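Local coordinates for protein Rubredoxin\:oxygen oxidoreductase (Desulfovibrio gigas, PDB 1E5D) that catalyses the four-electron reduction of one oxygen molecule to two water molecules, using a diiron centre and flavin mononucleotide, at residues A189-Y194 with I301-A306; K268-L273 with V284-C289; Y328-R333 with T360-D365. All coordinates share one frame; numbering follows the deposited sequence.

Contact 1: residues A189-Y194 with I301-A306; sequences AMREYY and ISDAGA. With OXY (oxygen molecule), chain E.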
loop_
_atom_site.group_PDB
_atom_site.type_symbol
_atom_site.label_atom_id
_atom_site.label_comp_id
_atom_site.label_asym_id
_atom_site.label_seq_id
_atom_site.Cartn_x
_atom_site.Cartn_y
_atom_site.Cartn_z
ATOM N N ALA A 189 12.862 -4.730 19.546
ATOM C CA ALA A 189 11.579 -5.409 19.365
ATOM C C ALA A 189 10.491 -4.807 20.242
ATOM O O ALA A 189 9.304 -4.789 19.909
ATOM C CB ALA A 189 11.738 -6.894 19.657
ATOM N N MET A 190 10.890 -4.292 21.409
ATOM C CA MET A 190 9.867 -3.678 22.254
ATOM C C MET A 190 9.301 -2.424 21.602
ATOM O O MET A 190 8.097 -2.184 21.589
ATOM C CB MET A 190 10.451 -3.321 23.611
ATOM C CG MET A 190 10.683 -4.543 24.494
ATOM S SD MET A 190 11.622 -4.021 25.951
ATOM C CE MET A 190 10.416 -2.895 26.663
ATOM N N ARG A 191 10.230 -1.642 21.070
ATOM C CA ARG A 191 9.843 -0.391 20.420
ATOM C C ARG A 191 9.039 -0.721 19.169
ATOM O O ARG A 191 8.000 -0.105 18.921
ATOM C CB ARG A 191 11.085 0.439 20.133
ATOM C CG ARG A 191 10.980 1.502 19.059
ATOM C CD ARG A 191 12.189 2.442 19.079
ATOM N NE ARG A 191 11.838 3.713 19.718
ATOM C CZ ARG A 191 12.399 4.181 20.823
ATOM N NH1 ARG A 191 13.356 3.483 21.422
ATOM N NH2 ARG A 191 12.003 5.343 21.321
ATOM N N GLU A 192 9.512 -1.709 18.402
ATOM C CA GLU A 192 8.798 -2.046 17.172
ATOM C C GLU A 192 7.368 -2.439 17.514
ATOM O O GLU A 192 6.410 -2.096 16.836
ATOM C CB GLU A 192 9.488 -3.171 16.410
ATOM C CG GLU A 192 10.840 -2.767 15.838
ATOM C CD GLU A 192 11.415 -3.832 14.919
ATOM O OE1 GLU A 192 10.889 -4.967 14.962
ATOM O OE2 GLU A 192 12.370 -3.514 14.173
ATOM N N TYR A 193 7.265 -3.176 18.616
ATOM C CA TYR A 193 5.940 -3.559 19.079
ATOM C C TYR A 193 5.164 -2.329 19.531
ATOM O O TYR A 193 4.035 -2.096 19.088
ATOM C CB TYR A 193 6.044 -4.600 20.202
ATOM C CG TYR A 193 4.649 -5.085 20.550
ATOM C CD1 TYR A 193 4.037 -6.055 19.771
ATOM C CD2 TYR A 193 3.956 -4.566 21.634
ATOM C CE1 TYR A 193 2.765 -6.500 20.078
ATOM C CE2 TYR A 193 2.680 -5.006 21.946
ATOM C CZ TYR A 193 2.095 -5.973 21.163
ATOM O OH TYR A 193 0.828 -6.421 21.454
ATOM N N TYR A 194 5.751 -1.512 20.408
ATOM C CA TYR A 194 5.047 -0.324 20.872
ATOM C C TYR A 194 4.631 0.569 19.705
ATOM O O TYR A 194 3.480 1.002 19.628
ATOM C CB TYR A 194 5.895 0.519 21.848
ATOM C CG TYR A 194 5.085 1.607 22.522
ATOM C CD1 TYR A 194 4.414 1.333 23.708
ATOM C CD2 TYR A 194 4.972 2.892 22.002
ATOM C CE1 TYR A 194 3.666 2.306 24.342
ATOM C CE2 TYR A 194 4.227 3.871 22.625
ATOM C CZ TYR A 194 3.573 3.574 23.801
ATOM O OH TYR A 194 2.821 4.532 24.442
ATOM N N ILE A 301 10.267 5.968 12.743
ATOM C CA ILE A 301 9.714 7.293 13.005
ATOM C C ILE A 301 9.484 7.495 14.498
ATOM O O ILE A 301 9.483 8.627 14.977
ATOM C CB ILE A 301 8.406 7.518 12.231
ATOM C CG1 ILE A 301 8.605 7.849 10.747
ATOM C CG2 ILE A 301 7.560 8.602 12.888
ATOM C CD1 ILE A 301 7.316 7.715 9.964
ATOM N N SER A 302 9.295 6.390 15.206
ATOM C CA SER A 302 8.997 6.420 16.626
ATOM C C SER A 302 9.942 7.328 17.404
ATOM O O SER A 302 9.518 8.093 18.267
ATOM C CB SER A 302 9.059 4.994 17.202
ATOM O OG SER A 302 10.396 4.536 17.217
ATOM N N ASP A 303 11.234 7.266 17.094
ATOM C CA ASP A 303 12.200 8.088 17.814
ATOM C C ASP A 303 12.836 9.121 16.896
ATOM O O ASP A 303 13.868 9.709 17.229
ATOM C CB ASP A 303 13.263 7.188 18.457
ATOM C CG ASP A 303 13.948 6.317 17.417
ATOM O OD1 ASP A 303 13.386 6.185 16.303
ATOM O OD2 ASP A 303 15.035 5.771 17.694
ATOM N N ALA A 304 12.246 9.390 15.731
ATOM C CA ALA A 304 12.786 10.454 14.882
ATOM C C ALA A 304 12.249 11.812 15.307
ATOM O O ALA A 304 11.149 11.882 15.865
ATOM C CB ALA A 304 12.430 10.216 13.425
ATOM N N GLY A 305 12.980 12.886 15.044
ATOM C CA GLY A 305 12.445 14.212 15.350
ATOM C C GLY A 305 11.791 14.853 14.147
ATOM O O GLY A 305 10.937 15.736 14.251
ATOM N N ALA A 306 12.185 14.419 12.949
ATOM C CA ALA A 306 11.545 14.977 11.758
ATOM C C ALA A 306 11.183 13.885 10.761
ATOM O O ALA A 306 11.938 12.939 10.539
ATOM C CB ALA A 306 12.455 15.999 11.093
HETATM O O1 OXY E . -1.510 -7.909 19.696
HETATM O O2 OXY E . -1.814 -7.342 18.684
HETATM O O HOH W 1 9.438 6.931 21.392
#
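A small polar contact at the surface, built round one arginine, joins R191 on helix 183-198 of the beta-lactamase-like part of the chain to S302 and D303, where helix 294-302 of the flavodoxin-like part gives way to a loop. The R191 side chain leaves its helix with CG anti to the backbone N (chi1 159°) and bends at CD, which lays the guanidinium across the end of the other helix. S302 OG comes to its edge and accepts a weak, bent hydrogen bond from R191 NE at 3.0 Å; the same hydroxyl is bonded to S299 O one turn back, which fixes its rotation. D303 lies over one face of the guanidinium. Its CB is 3.6 Å from R191 NH2, and its carboxylate is stacked with the guanidinium, the two planes 25° apart and offset toward the rim. D303 OD2, 4.3 Å from R191 NE, sits far off the guanidinium plane, so there is attraction of charge without a salt bridge. Each has a stronger partner outside the contact: E187 forms a salt bridge with R191 NH1, and K254 one with D303 OD1. Water 1 accepts from R191 NH2 at 3.0 Å and may also reach S302 O weakly. From the same helix Y193 extends toward the oxygen pocket, where its OH makes a weak hydrogen bond of 3.3 Å to O1 of the oxygen molecule. The arrangement is that of a polar interface between two folded units of a flavodiiron protein, a metallo-beta-lactamase-like unit and a flavodoxin-like one.

Contact 2: residues K268-L273 with V284-C289; sequences KMARVL and VKLMWC
The beta-alpha-beta unit made of strand 254-259, helix 265-279 and strand 283-288, a crossover of the flavodoxin-like fold, is closed here by L286 of the second strand packing against A270 and R271 of the helix. A270 and L286 have the nearest CA atoms of the two segments, 7.4 Å apart, and the short side chain of A270 is consistent with this spacing. L286 is directed at the helix with CG anti to the backbone N (chi1 -177°), and its two methyl groups divide the work. CD1 meets the A270 methyl obliquely, from the side, CD1 to CB 3.8 Å. CD2 lies over the helix backbone one residue further on, 4.0 Å from R271 CA and 4.1 Å from A270 O, and also brushes the root of the arginine side chain, 4.2 Å from R271 CG. CD1 thus takes the A270 methyl, while CD2 rests on the backbone from A270 O to R271 CA. R271 is different from A270: its CB points away from the strand, so L286 meets it at CA and, more distantly, at CG, while the rest of the exposed side chain projects outward from the helix. The side-chain contact is apolar, dispersion between methyl and methylene groups, with neither side offering a polar side-chain atom to the other. Beyond the two segments, L286 also packs on I257 of strand 254-259 and on A274 further along helix 265-279, while A270 and L273 reach F342 of strand 338-345. Strand 283-288 is an edge strand of the five-stranded parallel sheet within this chain, beside strand 254-259, and the helix lies against one face of that sheet, with helix 379-400 packing on its M269 and L273.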
loop_
_atom_site.group_PDB
_atom_site.type_symbol
_atom_site.label_atom_id
_atom_site.label_comp_id
_atom_site.label_asym_id
_atom_site.label_seq_id
_atom_site.Cartn_x
_atom_site.Cartn_y
_atom_site.Cartn_z
ATOM N N LYS A 268 16.033 11.248 -6.384
ATOM C CA LYS A 268 17.191 12.134 -6.383
ATOM C C LYS A 268 17.050 13.260 -5.363
ATOM O O LYS A 268 17.956 13.553 -4.585
ATOM C CB LYS A 268 17.408 12.718 -7.785
ATOM C CG LYS A 268 17.919 11.678 -8.768
ATOM C CD LYS A 268 17.990 12.215 -10.184
ATOM C CE LYS A 268 17.835 11.100 -11.208
ATOM N NZ LYS A 268 18.550 11.421 -12.475
ATOM N N MET A 269 15.883 13.899 -5.370
ATOM C CA MET A 269 15.568 14.880 -4.340
ATOM C C MET A 269 15.760 14.244 -2.969
ATOM O O MET A 269 16.418 14.804 -2.095
ATOM C CB MET A 269 14.143 15.394 -4.562
ATOM C CG MET A 269 13.943 15.993 -5.952
ATOM S SD MET A 269 12.228 16.442 -6.281
ATOM C CE MET A 269 12.005 17.802 -5.144
ATOM N N ALA A 270 15.210 13.042 -2.762
ATOM C CA ALA A 270 15.368 12.368 -1.479
ATOM C C ALA A 270 16.833 12.130 -1.142
ATOM O O ALA A 270 17.279 12.366 -0.017
ATOM C CB ALA A 270 14.626 11.042 -1.473
ATOM N N ARG A 271 17.599 11.653 -2.125
ATOM C CA ARG A 271 19.017 11.398 -1.851
ATOM C C ARG A 271 19.719 12.692 -1.470
ATOM O O ARG A 271 20.551 12.745 -0.567
ATOM C CB ARG A 271 19.699 10.756 -3.056
ATOM C CG ARG A 271 19.192 9.353 -3.377
ATOM C CD ARG A 271 19.818 8.863 -4.677
ATOM N NE ARG A 271 21.222 8.515 -4.466
ATOM C CZ ARG A 271 21.596 7.513 -3.676
ATOM N NH1 ARG A 271 20.692 6.778 -3.040
ATOM N NH2 ARG A 271 22.884 7.252 -3.528
ATOM N N VAL A 272 19.373 13.782 -2.158
ATOM C CA VAL A 272 20.008 15.047 -1.806
ATOM C C VAL A 272 19.650 15.442 -0.377
ATOM O O VAL A 272 20.523 15.811 0.407
ATOM C CB VAL A 272 19.617 16.186 -2.760
ATOM C CG1 VAL A 272 19.845 17.527 -2.079
ATOM C CG2 VAL A 272 20.405 16.088 -4.059
ATOM N N LEU A 273 18.359 15.352 -0.061
ATOM C CA LEU A 273 17.893 15.664 1.285
ATOM C C LEU A 273 18.702 14.874 2.307
ATOM O O LEU A 273 19.152 15.441 3.301
ATOM C CB LEU A 273 16.400 15.369 1.456
ATOM C CG LEU A 273 15.447 16.458 0.958
ATOM C CD1 LEU A 273 13.991 16.021 1.057
ATOM C CD2 LEU A 273 15.663 17.752 1.735
ATOM N N VAL A 284 20.244 10.029 9.449
ATOM C CA VAL A 284 19.167 9.937 8.470
ATOM C C VAL A 284 18.763 8.501 8.188
ATOM O O VAL A 284 19.574 7.597 8.005
ATOM C CB VAL A 284 19.587 10.610 7.150
ATOM C CG1 VAL A 284 18.492 10.499 6.103
ATOM C CG2 VAL A 284 19.950 12.067 7.420
ATOM N N LYS A 285 17.451 8.295 8.147
ATOM C CA LYS A 285 16.896 7.085 7.568
ATOM C C LYS A 285 16.163 7.495 6.280
ATOM O O LYS A 285 15.148 8.183 6.372
ATOM C CB LYS A 285 15.964 6.344 8.517
ATOM C CG LYS A 285 16.612 5.892 9.815
ATOM C CD LYS A 285 17.459 4.646 9.626
ATOM C CE LYS A 285 18.854 4.831 10.197
ATOM N NZ LYS A 285 19.920 4.363 9.262
ATOM N N LEU A 286 16.715 7.064 5.157
ATOM C CA LEU A 286 16.141 7.208 3.832
ATOM C C LEU A 286 15.405 5.935 3.426
ATOM O O LEU A 286 16.027 4.926 3.094
ATOM C CB LEU A 286 17.231 7.534 2.802
ATOM C CG LEU A 286 16.746 7.791 1.373
ATOM C CD1 LEU A 286 15.535 8.712 1.390
ATOM C CD2 LEU A 286 17.842 8.390 0.515
ATOM N N MET A 287 14.076 5.946 3.440
ATOM C CA MET A 287 13.321 4.721 3.211
ATOM C C MET A 287 12.363 4.794 2.028
ATOM O O MET A 287 11.455 5.617 1.986
ATOM C CB MET A 287 12.539 4.373 4.496
ATOM C CG MET A 287 13.431 4.484 5.730
ATOM S SD MET A 287 12.555 4.153 7.273
ATOM C CE MET A 287 12.563 2.363 7.239
ATOM N N TRP A 288 12.564 3.908 1.067
ATOM C CA TRP A 288 11.727 3.707 -0.102
ATOM C C TRP A 288 10.494 2.877 0.220
ATOM O O TRP A 288 10.609 1.748 0.697
ATOM C CB TRP A 288 12.567 3.010 -1.172
ATOM C CG TRP A 288 11.929 2.884 -2.515
ATOM C CD1 TRP A 288 10.970 3.701 -3.026
ATOM C CD2 TRP A 288 12.192 1.900 -3.518
ATOM N NE1 TRP A 288 10.619 3.283 -4.287
ATOM C CE2 TRP A 288 11.356 2.183 -4.614
ATOM C CE3 TRP A 288 13.054 0.803 -3.612
ATOM C CZ2 TRP A 288 11.344 1.419 -5.785
ATOM C CZ3 TRP A 288 13.045 0.047 -4.770
ATOM C CH2 TRP A 288 12.197 0.353 -5.847
ATOM N N CYS A 289 9.297 3.395 -0.024
ATOM C CA CYS A 289 8.085 2.642 0.273
ATOM C C CYS A 289 7.983 1.334 -0.493
ATOM O O CYS A 289 7.258 0.421 -0.105
ATOM C CB CYS A 289 6.830 3.469 -0.053
ATOM S SG CYS A 289 6.594 4.854 1.070
#

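Contact 3: residues Y328-R333 with T360-D365; sequences YIKGLR and TGMGFD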
loop_
_atom_site.group_PDB
_atom_site.type_symbol
_atom_site.label_atom_id
_atom_site.label_comp_id
_atom_site.label_asym_id
_atom_site.label_seq_id
_atom_site.Cartn_x
_atom_site.Cartn_y
_atom_site.Cartn_z
ATOM N N TYR A 328 -1.380 4.691 7.586
ATOM C CA TYR A 328 -0.928 3.877 8.709
ATOM C C TYR A 328 -0.394 4.784 9.810
ATOM O O TYR A 328 -0.754 4.663 10.972
ATOM C CB TYR A 328 0.165 2.918 8.271
ATOM C CG TYR A 328 0.625 1.947 9.326
ATOM C CD1 TYR A 328 -0.189 0.884 9.692
ATOM C CD2 TYR A 328 1.861 2.064 9.951
ATOM C CE1 TYR A 328 0.209 -0.022 10.650
ATOM C CE2 TYR A 328 2.265 1.153 10.917
ATOM C CZ TYR A 328 1.435 0.110 11.265
ATOM O OH TYR A 328 1.812 -0.804 12.218
ATOM N N ILE A 329 0.468 5.704 9.386
ATOM C CA ILE A 329 1.162 6.545 10.358
ATOM C C ILE A 329 0.204 7.477 11.084
ATOM O O ILE A 329 0.269 7.622 12.306
ATOM C CB ILE A 329 2.276 7.355 9.684
ATOM C CG1 ILE A 329 3.378 6.472 9.084
ATOM C CG2 ILE A 329 2.855 8.358 10.657
ATOM C CD1 ILE A 329 4.440 7.313 8.401
ATOM N N LYS A 330 -0.700 8.094 10.329
ATOM C CA LYS A 330 -1.645 9.019 10.942
ATOM C C LYS A 330 -2.420 8.355 12.078
ATOM O O LYS A 330 -2.665 8.969 13.117
ATOM C CB LYS A 330 -2.596 9.564 9.879
ATOM C CG LYS A 330 -3.777 10.341 10.437
ATOM C CD LYS A 330 -4.573 10.933 9.282
ATOM C CE LYS A 330 -5.825 11.652 9.770
ATOM N NZ LYS A 330 -5.571 13.119 9.881
ATOM N N GLY A 331 -2.803 7.097 11.882
ATOM C CA GLY A 331 -3.567 6.375 12.881
ATOM C C GLY A 331 -2.756 6.149 14.142
ATOM O O GLY A 331 -3.294 6.052 15.245
ATOM N N LEU A 332 -1.429 6.051 14.008
ATOM C CA LEU A 332 -0.654 5.710 15.204
ATOM C C LEU A 332 -0.313 6.940 16.033
ATOM O O LEU A 332 0.339 6.844 17.070
ATOM C CB LEU A 332 0.596 4.942 14.766
ATOM C CG LEU A 332 0.278 3.496 14.340
ATOM C CD1 LEU A 332 1.460 2.885 13.608
ATOM C CD2 LEU A 332 -0.119 2.658 15.546
ATOM N N ARG A 333 -0.766 8.078 15.544
ATOM C CA ARG A 333 -0.639 9.391 16.140
ATOM C C ARG A 333 0.742 9.701 16.695
ATOM O O ARG A 333 0.878 9.982 17.890
ATOM C CB ARG A 333 -1.680 9.526 17.265
ATOM C CG ARG A 333 -3.097 9.240 16.805
ATOM C CD ARG A 333 -4.035 9.123 18.000
ATOM N NE ARG A 333 -5.425 9.227 17.566
ATOM C CZ ARG A 333 -6.495 9.104 18.332
ATOM N NH1 ARG A 333 -6.390 8.864 19.633
ATOM N NH2 ARG A 333 -7.706 9.223 17.794
ATOM N N THR A 360 0.520 18.408 8.266
ATOM C CA THR A 360 -0.193 19.381 9.089
ATOM C C THR A 360 -1.361 18.731 9.811
ATOM O O THR A 360 -1.612 18.958 10.993
ATOM C CB THR A 360 -0.685 20.560 8.232
ATOM O OG1 THR A 360 0.451 21.262 7.699
ATOM C CG2 THR A 360 -1.450 21.555 9.087
ATOM N N GLY A 361 -2.119 17.881 9.121
ATOM C CA GLY A 361 -3.247 17.239 9.780
ATOM C C GLY A 361 -2.821 16.317 10.901
ATOM O O GLY A 361 -3.626 15.953 11.757
ATOM N N MET A 362 -1.555 15.918 10.927
ATOM C CA MET A 362 -1.085 15.008 11.966
ATOM C C MET A 362 -0.496 15.806 13.130
ATOM O O MET A 362 -0.031 15.229 14.105
ATOM C CB MET A 362 -0.026 14.047 11.448
ATOM C CG MET A 362 -0.551 12.904 10.599
ATOM S SD MET A 362 0.782 11.892 9.926
ATOM C CE MET A 362 0.642 12.275 8.180
ATOM N N GLY A 363 -0.548 17.122 12.951
ATOM C CA GLY A 363 -0.068 18.057 13.945
ATOM C C GLY A 363 1.425 18.269 13.865
ATOM O O GLY A 363 2.067 18.731 14.805
ATOM N N PHE A 364 1.993 17.919 12.720
ATOM C CA PHE A 364 3.430 18.072 12.520
ATOM C C PHE A 364 3.800 19.535 12.318
ATOM O O PHE A 364 3.016 20.295 11.756
ATOM C CB PHE A 364 3.880 17.235 11.316
ATOM C CG PHE A 364 3.931 15.740 11.597
ATOM C CD1 PHE A 364 3.216 15.184 12.641
ATOM C CD2 PHE A 364 4.700 14.902 10.808
ATOM C CE1 PHE A 364 3.264 13.831 12.902
ATOM C CE2 PHE A 364 4.750 13.547 11.059
ATOM C CZ PHE A 364 4.033 13.002 12.107
ATOM N N ASP A 365 4.989 19.929 12.759
ATOM C CA ASP A 365 5.470 21.287 12.507
ATOM C C ASP A 365 6.163 21.363 11.147
ATOM O O ASP A 365 7.065 20.584 10.853
ATOM C CB ASP A 365 6.398 21.759 13.622
ATOM C CG ASP A 365 5.734 21.874 14.979
ATOM O OD1 ASP A 365 4.515 21.635 15.124
ATOM O OD2 ASP A 365 6.449 22.221 15.950
#
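M362 sets out with CG anti to its carbonyl carbon (chi1 -76°) and continues extended to SD, which brings the sulfur up to the last turn of helix 320-331. There SD lies 3.9 Å from K330 CA, against the helix backbone, and 4.2 Å from I329 CG2. The M362 chain meets that of I329 at about a right angle and passes K330 at a slant, with K330 CB 4.0 Å from M362 CG. The lysine runs out extended and turns only at its last torsion (chi4 97°), so that NZ stops 3.9 Å from G361 O, too far for a hydrogen bond. G363, with positive phi, completes a Schellman motif at the C-terminal end of helix 350-361. W358 of the same helix also packs on K330, and I329 touches P334. The grip is therefore dispersion between a flexible thioether and aliphatic carbon, non-directional, while the ammonium group near the carbonyl oxygen of G361, at the C-terminal end of a helix, probably adds a modest electrostatic attraction.

Starting from the N terminus, the chain first builds the beta-lactamase-like part and reaches helix 183-198, where contact 1 opens; it closes 107 residues later at 301-306, after the chain has entered the flavodoxin-like part. Contact 2, between helix 265-279 and strand 283-288, is nested inside that loop and closes a much shorter one, and helix 294-302 follows its strand directly. Contact 3 comes afterwards, in series, linking the ends of helices 320-331 and 350-361. Contacts 1 and 3 meet through packing of I301 against I329, whereas contact 2 stays apart from both. Contact 1 thus ties the two parts of the chain together, and contacts 2 and 3 each join elements within the flavodoxin-like part.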